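Local coordinates for Pdx2 protein (Plasmodium falciparum, PDB 2ABW), which hydrolyses glutamine to glutamate and ammonia as the glutaminase subunit of PLP synthase, the ammonia being channelled to Pdx1 for vitamin B6 biosynthesis, at residues G114-N122 and A155-V166; A184-T193 and F205-V213. One frame throughout, in Å; residues are numbered along the deposited sequence. Where two conformers were deposited one is given.

Contact 1. Residues G114-N122 and A155-V166; sequences GLDITICRN and APYIREILSDEV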
loop_
_atom_site.group_PDB
_atom_site.type_symbol
_atom_site.label_atom_id
_atom_site.label_comp_id
_atom_site.label_asym_id
_atom_site.label_seq_id
_atom_site.Cartn_x
_atom_site.Cartn_y
_atom_site.Cartn_z
ATOM N N GLY A 114 0.477 -1.451 -10.839
ATOM C CA GLY A 114 -0.893 -1.556 -10.269
ATOM C C GLY A 114 -1.531 -0.174 -10.089
ATOM O O GLY A 114 -2.726 -0.031 -10.153
ATOM N N LEU A 115 -0.703 0.831 -9.826
ATOM C CA LEU A 115 -1.163 2.233 -9.768
ATOM C C LEU A 115 -0.517 3.034 -10.905
ATOM O O LEU A 115 0.734 3.137 -10.941
ATOM C CB LEU A 115 -0.759 2.840 -8.402
ATOM C CG LEU A 115 -1.425 2.183 -7.187
ATOM C CD1 LEU A 115 -0.807 2.718 -5.948
ATOM C CD2 LEU A 115 -2.904 2.355 -7.258
ATOM N N ASP A 116 -1.351 3.557 -11.762
ATOM C CA ASP A 116 -0.866 4.361 -12.941
ATOM C C ASP A 116 -0.597 5.779 -12.474
ATOM O O ASP A 116 -1.337 6.709 -12.754
ATOM C CB ASP A 116 -1.766 4.251 -14.121
ATOM C CG ASP A 116 -1.743 2.825 -14.727
ATOM O OD1 ASP A 116 -0.733 2.052 -14.572
ATOM O OD2 ASP A 116 -2.800 2.449 -15.255
ATOM N N ILE A 117 0.519 5.893 -11.731
ATOM C CA ILE A 117 0.972 7.166 -11.210
ATOM C C ILE A 117 2.482 7.270 -11.352
ATOM O O ILE A 117 3.193 6.326 -11.499
ATOM C CB ILE A 117 0.627 7.300 -9.708
ATOM C CG1 ILE A 117 1.410 6.290 -8.820
ATOM C CG2 ILE A 117 -0.889 7.207 -9.527
ATOM C CD1 ILE A 117 0.992 6.247 -7.334
ATOM N N THR A 118 2.964 8.510 -11.302
ATOM C CA THR A 118 4.378 8.777 -11.145
ATOM C C THR A 118 4.637 9.225 -9.744
ATOM O O THR A 118 3.958 10.133 -9.204
ATOM C CB THR A 118 4.803 9.956 -12.052
ATOM O OG1 THR A 118 4.563 9.608 -13.417
ATOM C CG2 THR A 118 6.208 10.346 -11.901
ATOM N N ILE A 119 5.550 8.552 -9.081
ATOM C CA ILE A 119 5.856 8.822 -7.692
ATOM C C ILE A 119 7.368 9.135 -7.515
ATOM O O ILE A 119 8.221 8.564 -8.264
ATOM C CB ILE A 119 5.438 7.655 -6.839
ATOM C CG1 ILE A 119 5.291 8.043 -5.377
ATOM C CG2 ILE A 119 6.444 6.458 -7.049
ATOM C CD1 ILE A 119 4.577 6.922 -4.565
ATOM N N CYS A 120 7.696 10.017 -6.593
ATOM C CA CYS A 120 9.042 10.489 -6.303
ATOM C C CYS A 120 9.417 10.146 -4.888
ATOM O O CYS A 120 8.664 10.394 -3.936
ATOM C CB CYS A 120 9.099 11.989 -6.406
ATOM S SG CYS A 120 8.451 12.521 -7.900
ATOM N N ARG A 121 10.581 9.562 -4.719
ATOM C CA ARG A 121 10.924 9.147 -3.387
ATOM C C ARG A 121 11.400 10.325 -2.643
ATOM O O ARG A 121 11.192 10.379 -1.450
ATOM C CB ARG A 121 11.928 7.989 -3.373
ATOM C CG ARG A 121 13.166 8.283 -2.787
ATOM C CD ARG A 121 13.863 7.036 -2.354
ATOM N NE ARG A 121 15.277 7.305 -2.191
ATOM C CZ ARG A 121 16.190 6.377 -1.880
ATOM N NH1 ARG A 121 15.828 5.116 -1.660
ATOM N NH2 ARG A 121 17.477 6.715 -1.784
ATOM N N ASN A 122 12.072 11.246 -3.335
ATOM C CA ASN A 122 12.875 12.288 -2.723
ATOM C C ASN A 122 12.745 12.495 -1.227
ATOM O O ASN A 122 11.887 13.275 -0.821
ATOM N N ALA A 155 7.644 11.077 3.382
ATOM C CA ALA A 155 6.657 10.441 2.529
ATOM C C ALA A 155 7.033 10.586 1.067
ATOM O O ALA A 155 7.536 11.658 0.686
ATOM C CB ALA A 155 5.296 11.100 2.716
ATOM N N PRO A 156 6.777 9.558 0.262
ATOM C CA PRO A 156 6.988 9.718 -1.171
ATOM C C PRO A 156 5.938 10.707 -1.684
ATOM O O PRO A 156 4.901 10.915 -1.014
ATOM C CB PRO A 156 6.765 8.321 -1.729
ATOM C CG PRO A 156 5.915 7.670 -0.773
ATOM C CD PRO A 156 6.334 8.194 0.552
ATOM N N TYR A 157 6.212 11.282 -2.842
ATOM C CA TYR A 157 5.372 12.299 -3.448
ATOM C C TYR A 157 4.805 11.822 -4.740
ATOM O O TYR A 157 5.495 11.517 -5.692
ATOM C CB TYR A 157 6.185 13.568 -3.639
ATOM C CG TYR A 157 5.451 14.670 -4.331
ATOM C CD1 TYR A 157 4.481 15.411 -3.672
ATOM C CD2 TYR A 157 5.762 15.021 -5.608
ATOM C CE1 TYR A 157 3.818 16.456 -4.324
ATOM C CE2 TYR A 157 5.102 16.052 -6.257
ATOM C CZ TYR A 157 4.130 16.727 -5.614
ATOM O OH TYR A 157 3.501 17.767 -6.280
ATOM N N ILE A 158 3.475 11.867 -4.852
ATOM C CA ILE A 158 2.780 11.485 -6.069
ATOM C C ILE A 158 2.690 12.685 -7.004
ATOM O O ILE A 158 1.883 13.625 -6.772
ATOM C CB ILE A 158 1.402 10.918 -5.731
ATOM C CG1 ILE A 158 1.551 9.651 -4.902
ATOM C CG2 ILE A 158 0.614 10.704 -6.993
ATOM C CD1 ILE A 158 0.243 9.005 -4.278
ATOM N N ARG A 159 3.520 12.704 -8.031
ATOM C CA ARG A 159 3.702 13.823 -8.882
ATOM C C ARG A 159 2.671 13.835 -9.988
ATOM O O ARG A 159 2.312 14.929 -10.483
ATOM C CB ARG A 159 5.073 13.831 -9.463
ATOM C CG ARG A 159 5.422 15.097 -10.274
ATOM C CD ARG A 159 6.880 15.143 -10.667
ATOM N NE ARG A 159 7.261 14.187 -11.697
ATOM C CZ ARG A 159 6.945 14.306 -12.981
ATOM N NH1 ARG A 159 6.135 15.250 -13.420
ATOM N NH2 ARG A 159 7.321 13.381 -13.812
ATOM N N GLU A 160 2.286 12.668 -10.498
ATOM C CA GLU A 160 1.365 12.593 -11.652
ATOM C C GLU A 160 0.347 11.455 -11.454
ATOM O O GLU A 160 0.743 10.347 -11.119
ATOM C CB GLU A 160 2.122 12.305 -12.939
ATOM C CG GLU A 160 3.202 13.315 -13.294
ATOM C CD GLU A 160 3.959 12.990 -14.591
ATOM O OE1 GLU A 160 4.203 11.759 -14.819
ATOM O OE2 GLU A 160 4.226 13.944 -15.350
ATOM N N ILE A 161 -0.895 11.723 -11.844
ATOM C CA ILE A 161 -1.917 10.691 -12.069
ATOM C C ILE A 161 -1.916 10.465 -13.587
ATOM O O ILE A 161 -2.033 11.441 -14.352
ATOM C CB ILE A 161 -3.266 11.161 -11.581
ATOM C CG1 ILE A 161 -3.254 11.471 -10.076
ATOM C CG2 ILE A 161 -4.378 10.146 -11.869
ATOM C CD1 ILE A 161 -2.767 10.359 -9.154
ATOM N N LEU A 162 -1.911 9.193 -13.993
ATOM C CA LEU A 162 -1.662 8.853 -15.400
ATOM C C LEU A 162 -2.863 8.196 -16.081
ATOM O O LEU A 162 -2.792 7.849 -17.264
ATOM C CB LEU A 162 -0.423 8.017 -15.546
ATOM C CG LEU A 162 0.885 8.612 -15.048
ATOM C CD1 LEU A 162 2.001 7.611 -15.030
ATOM C CD2 LEU A 162 1.253 9.900 -15.777
ATOM N N SER A 163 -3.957 8.007 -15.373
ATOM C CA SER A 163 -5.141 7.319 -15.943
ATOM C C SER A 163 -6.354 7.828 -15.267
ATOM O O SER A 163 -6.339 8.145 -14.054
ATOM C CB SER A 163 -5.060 5.827 -15.647
ATOM O OG SER A 163 -6.269 5.153 -15.944
ATOM N N ASP A 164 -7.453 7.956 -16.019
ATOM C CA ASP A 164 -8.717 8.251 -15.366
ATOM C C ASP A 164 -9.253 7.123 -14.480
ATOM O O ASP A 164 -10.225 7.340 -13.707
ATOM C CB ASP A 164 -9.822 8.546 -16.395
ATOM C CG ASP A 164 -9.544 9.798 -17.204
ATOM O OD1 ASP A 164 -9.210 10.861 -16.614
ATOM O OD2 ASP A 164 -9.677 9.726 -18.446
ATOM N N GLU A 165 -8.667 5.954 -14.566
ATOM C CA GLU A 165 -9.026 4.858 -13.678
ATOM C C GLU A 165 -8.512 5.040 -12.273
ATOM O O GLU A 165 -8.939 4.348 -11.350
ATOM C CB GLU A 165 -8.380 3.565 -14.167
ATOM C CG GLU A 165 -8.868 2.885 -15.371
ATOM C CD GLU A 165 -8.139 1.492 -15.624
ATOM O OE1 GLU A 165 -7.338 0.851 -14.829
ATOM O OE2 GLU A 165 -8.375 0.992 -16.750
ATOM N N VAL A 166 -7.547 5.944 -12.070
ATOM C CA VAL A 166 -7.054 6.192 -10.728
ATOM C C VAL A 166 -7.953 7.136 -10.010
ATOM O O VAL A 166 -8.305 8.229 -10.515
ATOM C CB VAL A 166 -5.638 6.790 -10.768
ATOM C CG1 VAL A 166 -5.244 7.262 -9.355
ATOM C CG2 VAL A 166 -4.653 5.831 -11.444
#
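Strands 115-120 and 157-161 pair antiparallel, their axes 4.5 Å apart at closest approach, and a classic beta bulge at R159 and E160 opposite T118 shifts the register by one residue. T118 O accepts from R159 N at 2.9 Å and, weakly, from E160 N, while T118 N donates to E160 O; Y157 and C120 exchange a bond in each direction beyond the bulge. On the face carrying T118, C120 and E160, the T118 hydroxyl donates to E160 OE1 (OG1 to OE1 2.6 Å), meeting that oxygen on its anti side, 16° out of the carboxylate plane. OG1 lies beside the backbone N (chi1 -61°), which leaves CG2 alongside the R159 side chain and oblique to its guanidinium, 3.8 Å from R159 NH2. R159 bends back at chi3 so that E160 CG sits over one face of its guanidinium, toward the rim; NH1 forms a salt bridge with E160 OE2 whose hydrogen bond is weak, and NH2 a second one with E98. The other face of the sheet, with I117, I119, I158 and I161, is apolar: I117 CG2 meets I161 CD1 at 3.7 Å, and I119 CD1 lies alongside P156 CB at 3.8 Å. P156 also touches I91 and the nucleophile C87, and R121, a glutamine-binding residue, follows directly after the strand. Strand 94-98 runs parallel on the far edge of 115-120, completing a three-stranded sheet whose I119 side rests on helix 88-92.

Contact 2. Residues A184-T193 and F205-V213; sequences AVEQNNCLGT and FQQYFYEKV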
loop_
_atom_site.group_PDB
_atom_site.type_symbol
_atom_site.label_atom_id
_atom_site.label_comp_id
_atom_site.label_asym_id
_atom_site.label_seq_id
_atom_site.Cartn_x
_atom_site.Cartn_y
_atom_site.Cartn_z
ATOM N N ALA A 184 -3.534 9.372 -0.868
ATOM C CA ALA A 184 -4.020 8.016 -1.102
ATOM C C ALA A 184 -4.691 7.978 -2.430
ATOM O O ALA A 184 -5.400 8.892 -2.880
ATOM C CB ALA A 184 -4.963 7.645 -0.037
ATOM N N VAL A 185 -4.414 6.887 -3.159
ATOM C CA VAL A 185 -5.047 6.621 -4.459
ATOM C C VAL A 185 -5.551 5.196 -4.480
ATOM O O VAL A 185 -5.024 4.333 -3.746
ATOM C CB VAL A 185 -4.054 6.810 -5.637
ATOM C CG1 VAL A 185 -3.756 8.324 -5.799
ATOM C CG2 VAL A 185 -2.766 6.028 -5.520
ATOM N N GLU A 186 -6.514 4.950 -5.340
ATOM C CA GLU A 186 -7.045 3.603 -5.497
ATOM C C GLU A 186 -7.279 3.362 -6.973
ATOM O O GLU A 186 -7.852 4.214 -7.678
ATOM C CB GLU A 186 -8.340 3.484 -4.663
ATOM C CG GLU A 186 -8.888 2.026 -4.612
ATOM C CD GLU A 186 -9.969 1.858 -3.545
ATOM O OE1 GLU A 186 -10.517 2.900 -3.080
ATOM O OE2 GLU A 186 -10.364 0.742 -3.249
ATOM N N GLN A 187 -6.919 2.198 -7.465
ATOM C CA GLN A 187 -7.110 1.886 -8.896
ATOM C C GLN A 187 -7.410 0.386 -8.957
ATOM O O GLN A 187 -6.540 -0.392 -8.597
ATOM C CB GLN A 187 -5.877 2.163 -9.743
ATOM C CG GLN A 187 -6.160 1.944 -11.243
ATOM C CD GLN A 187 -5.017 2.265 -12.085
ATOM O OE1 GLN A 187 -3.956 2.729 -11.598
ATOM N NE2 GLN A 187 -5.171 1.970 -13.404
ATOM N N ASN A 188 -8.637 0.058 -9.365
ATOM C CA ASN A 188 -9.024 -1.357 -9.472
ATOM C C ASN A 188 -8.744 -1.998 -8.095
ATOM O O ASN A 188 -9.160 -1.415 -7.075
ATOM C CB ASN A 188 -8.299 -2.054 -10.595
ATOM C CG ASN A 188 -8.478 -1.411 -11.952
ATOM O OD1 ASN A 188 -9.590 -1.221 -12.363
ATOM N ND2 ASN A 188 -7.354 -1.019 -12.612
ATOM N N ASN A 189 -7.999 -3.107 -8.052
ATOM C CA ASN A 189 -7.707 -3.814 -6.828
ATOM C C ASN A 189 -6.581 -3.278 -5.939
ATOM O O ASN A 189 -6.226 -3.878 -4.909
ATOM C CB ASN A 189 -7.406 -5.277 -7.147
ATOM C CG ASN A 189 -6.309 -5.447 -8.156
ATOM O OD1 ASN A 189 -6.383 -4.894 -9.247
ATOM N ND2 ASN A 189 -5.258 -6.278 -7.833
ATOM N N CYS A 190 -5.999 -2.142 -6.330
ATOM C CA CYS A 190 -4.847 -1.548 -5.685
ATOM C C CYS A 190 -5.118 -0.278 -4.907
ATOM O O CYS A 190 -5.804 0.608 -5.385
ATOM C CB CYS A 190 -3.785 -1.206 -6.724
ATOM S SG CYS A 190 -3.218 -2.674 -7.678
ATOM N N LEU A 191 -4.577 -0.206 -3.702
ATOM C CA LEU A 191 -4.676 0.949 -2.856
ATOM C C LEU A 191 -3.303 1.363 -2.538
ATOM O O LEU A 191 -2.429 0.544 -2.227
ATOM C CB LEU A 191 -5.407 0.569 -1.548
ATOM C CG LEU A 191 -5.480 1.563 -0.418
ATOM C CD1 LEU A 191 -6.360 2.785 -0.860
ATOM C CD2 LEU A 191 -6.053 0.916 0.831
ATOM N N GLY A 192 -3.017 2.654 -2.560
ATOM C CA GLY A 192 -1.708 3.153 -2.248
ATOM C C GLY A 192 -1.817 4.376 -1.327
ATOM O O GLY A 192 -2.611 5.279 -1.586
ATOM N N THR A 193 -0.965 4.397 -0.295
ATOM C CA THR A 193 -0.888 5.526 0.664
ATOM C C THR A 193 0.527 5.923 0.866
ATOM O O THR A 193 1.443 5.065 0.862
ATOM C CB THR A 193 -1.536 5.108 1.981
ATOM O OG1 THR A 193 -0.952 3.873 2.482
ATOM C CG2 THR A 193 -3.073 4.957 1.799
ATOM N N PHE A 205 -7.827 3.269 7.589
ATOM C CA PHE A 205 -7.391 2.681 6.313
ATOM C C PHE A 205 -7.340 1.145 6.368
ATOM O O PHE A 205 -7.534 0.442 5.368
ATOM C CB PHE A 205 -6.105 3.311 5.818
ATOM C CG PHE A 205 -6.355 4.739 5.273
ATOM C CD1 PHE A 205 -6.392 5.798 6.140
ATOM C CD2 PHE A 205 -6.696 4.933 3.944
ATOM C CE1 PHE A 205 -6.693 7.075 5.667
ATOM C CE2 PHE A 205 -6.981 6.237 3.481
ATOM C CZ PHE A 205 -7.048 7.246 4.355
ATOM N N GLN A 206 -6.977 0.640 7.550
ATOM C CA GLN A 206 -7.030 -0.792 7.753
ATOM C C GLN A 206 -8.451 -1.319 7.574
ATOM O O GLN A 206 -8.707 -2.356 6.906
ATOM C CB GLN A 206 -6.510 -1.193 9.157
ATOM C CG GLN A 206 -4.999 -1.007 9.278
ATOM C CD GLN A 206 -4.538 0.389 9.588
ATOM O OE1 GLN A 206 -5.364 1.235 9.847
ATOM N NE2 GLN A 206 -3.210 0.593 9.617
ATOM N N GLN A 207 -9.401 -0.648 8.141
ATOM C CA GLN A 207 -10.807 -1.021 8.012
ATOM C C GLN A 207 -11.245 -0.958 6.571
ATOM O O GLN A 207 -11.924 -1.877 6.081
ATOM C CB GLN A 207 -11.634 -0.125 8.889
ATOM C CG GLN A 207 -13.096 -0.625 8.843
ATOM C CD GLN A 207 -14.050 0.222 9.682
ATOM O OE1 GLN A 207 -13.651 1.215 10.335
ATOM N NE2 GLN A 207 -15.279 -0.145 9.647
ATOM N N TYR A 208 -10.883 0.095 5.865
ATOM C CA TYR A 208 -11.231 0.254 4.447
ATOM C C TYR A 208 -10.633 -0.872 3.620
ATOM O O TYR A 208 -11.284 -1.482 2.758
ATOM C CB TYR A 208 -10.692 1.555 3.932
ATOM C CG TYR A 208 -11.096 1.867 2.544
ATOM C CD1 TYR A 208 -12.419 2.226 2.259
ATOM C CD2 TYR A 208 -10.231 1.838 1.518
ATOM C CE1 TYR A 208 -12.794 2.536 0.958
ATOM C CE2 TYR A 208 -10.590 2.197 0.248
ATOM C CZ TYR A 208 -11.867 2.540 -0.035
ATOM O OH TYR A 208 -12.332 2.895 -1.324
ATOM N N PHE A 209 -9.374 -1.163 3.877
ATOM C CA PHE A 209 -8.709 -2.251 3.084
ATOM C C PHE A 209 -9.361 -3.592 3.450
ATOM O O PHE A 209 -9.582 -4.419 2.554
ATOM C CB PHE A 209 -7.216 -2.310 3.316
ATOM C CG PHE A 209 -6.533 -3.322 2.423
ATOM C CD1 PHE A 209 -6.547 -3.101 1.029
ATOM C CD2 PHE A 209 -5.878 -4.437 2.885
ATOM C CE1 PHE A 209 -5.989 -4.029 0.192
ATOM C CE2 PHE A 209 -5.307 -5.343 2.032
ATOM C CZ PHE A 209 -5.388 -5.142 0.721
ATOM N N TYR A 210 -9.692 -3.843 4.699
ATOM C CA TYR A 210 -10.389 -5.082 5.056
ATOM C C TYR A 210 -11.694 -5.204 4.227
ATOM O O TYR A 210 -11.985 -6.276 3.663
ATOM C CB TYR A 210 -10.702 -5.079 6.532
ATOM C CG TYR A 210 -11.587 -6.219 6.879
ATOM C CD1 TYR A 210 -11.121 -7.497 7.051
ATOM C CD2 TYR A 210 -12.966 -6.071 6.957
ATOM C CE1 TYR A 210 -11.980 -8.556 7.327
ATOM C CE2 TYR A 210 -13.827 -7.114 7.230
ATOM C CZ TYR A 210 -13.351 -8.386 7.365
ATOM O OH TYR A 210 -14.146 -9.518 7.640
ATOM N N GLU A 211 -12.508 -4.165 4.196
ATOM C CA GLU A 211 -13.758 -4.206 3.468
ATOM C C GLU A 211 -13.494 -4.452 1.977
ATOM O O GLU A 211 -14.255 -5.212 1.363
ATOM C CB GLU A 211 -14.501 -2.918 3.710
ATOM C CG GLU A 211 -15.111 -2.824 5.060
ATOM C CD GLU A 211 -16.276 -3.753 5.292
ATOM O OE1 GLU A 211 -16.952 -4.128 4.326
ATOM O OE2 GLU A 211 -16.581 -4.110 6.430
ATOM N N LYS A 212 -12.381 -3.929 1.452
ATOM C CA LYS A 212 -12.005 -4.176 0.052
ATOM C C LYS A 212 -11.784 -5.646 -0.199
ATOM O O LYS A 212 -12.210 -6.271 -1.176
ATOM C CB LYS A 212 -10.769 -3.396 -0.303
ATOM C CG LYS A 212 -10.425 -3.359 -1.744
ATOM C CD LYS A 212 -9.286 -2.361 -1.985
ATOM C CE LYS A 212 -8.761 -2.377 -3.471
ATOM N NZ LYS A 212 -9.810 -1.679 -4.252
ATOM N N VAL A 213 -11.042 -6.262 0.714
ATOM C CA VAL A 213 -10.738 -7.723 0.638
ATOM C C VAL A 213 -12.024 -8.523 0.788
ATOM O O VAL A 213 -12.252 -9.503 0.066
ATOM C CB VAL A 213 -9.674 -8.126 1.686
ATOM C CG1 VAL A 213 -9.428 -9.653 1.611
ATOM C CG2 VAL A 213 -8.374 -7.381 1.502
#
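E186 reaches across from strand 184-187 to helix 205-213, and its two carboxylate oxygens are each taken by a different helix residue. Y208 OH donates to E186 OE1 at 2.5 Å, through the syn lone pair; the oxygen lies at the edge of the ring, in its plane, with carboxylate and ring planes 74° apart. K212 NZ forms a salt bridge with E186 OE2 at 2.7 Å and uses the anti lone pair, so that each oxygen takes one of the two donors. The ammonium has a second acceptor in the backbone: N188 O, 2.9 Å from K212 NZ and in the carbonyl plane. The extended lysine chain carries K212 CE to 3.3 Å from N189 O, and the bend at chi4 (75°) then swings NZ toward N188 O and E186 OE2. The type II' turn from Q187 to C190 makes 184-187 and 190-193 a beta hairpin at the heart of the large mixed sheet of this class I glutamine amidotransferase, with the helix packed along it. Two bonded amides, Q187 N to C190 O and C190 N to Q187 O, close it, and N189 ND2 is held by the carbonyls of I76 and K81. The T193 hydroxyl is hydrogen-bonded to T86 and W84 in neighbouring strand 83-86. Apolar contacts fill the remainder: L191 CD2 approaches F209 CD1 at 4.1 Å and the edge of the Y208 ring, while A184 CB and T193 CG2 lie obliquely against F205, whose ring meets F195 edge-to-face.

In the fold
Along the chain, contact 1 comes first: 32 residues, with strands 130-137 and 149-153 of the large sheet, separate 114-122 from 155-166, which returns to pair with it. Contact 2 opens only after contact 1 has closed, so the two are in series, neither nested nor crossed. Strand 167-174 leads to the hairpin of 180-187 and 190-193, and the 11 residues before 205-213 carry H196 and E198 of the charge relay. Contact 1 thus pairs two strands of the small three-stranded sheet, whereas contact 2 lays the C-terminal helix over the large one. Their centres are 15 Å apart, and Q187 joins them through probable hydrogen bonds to D116 and E165.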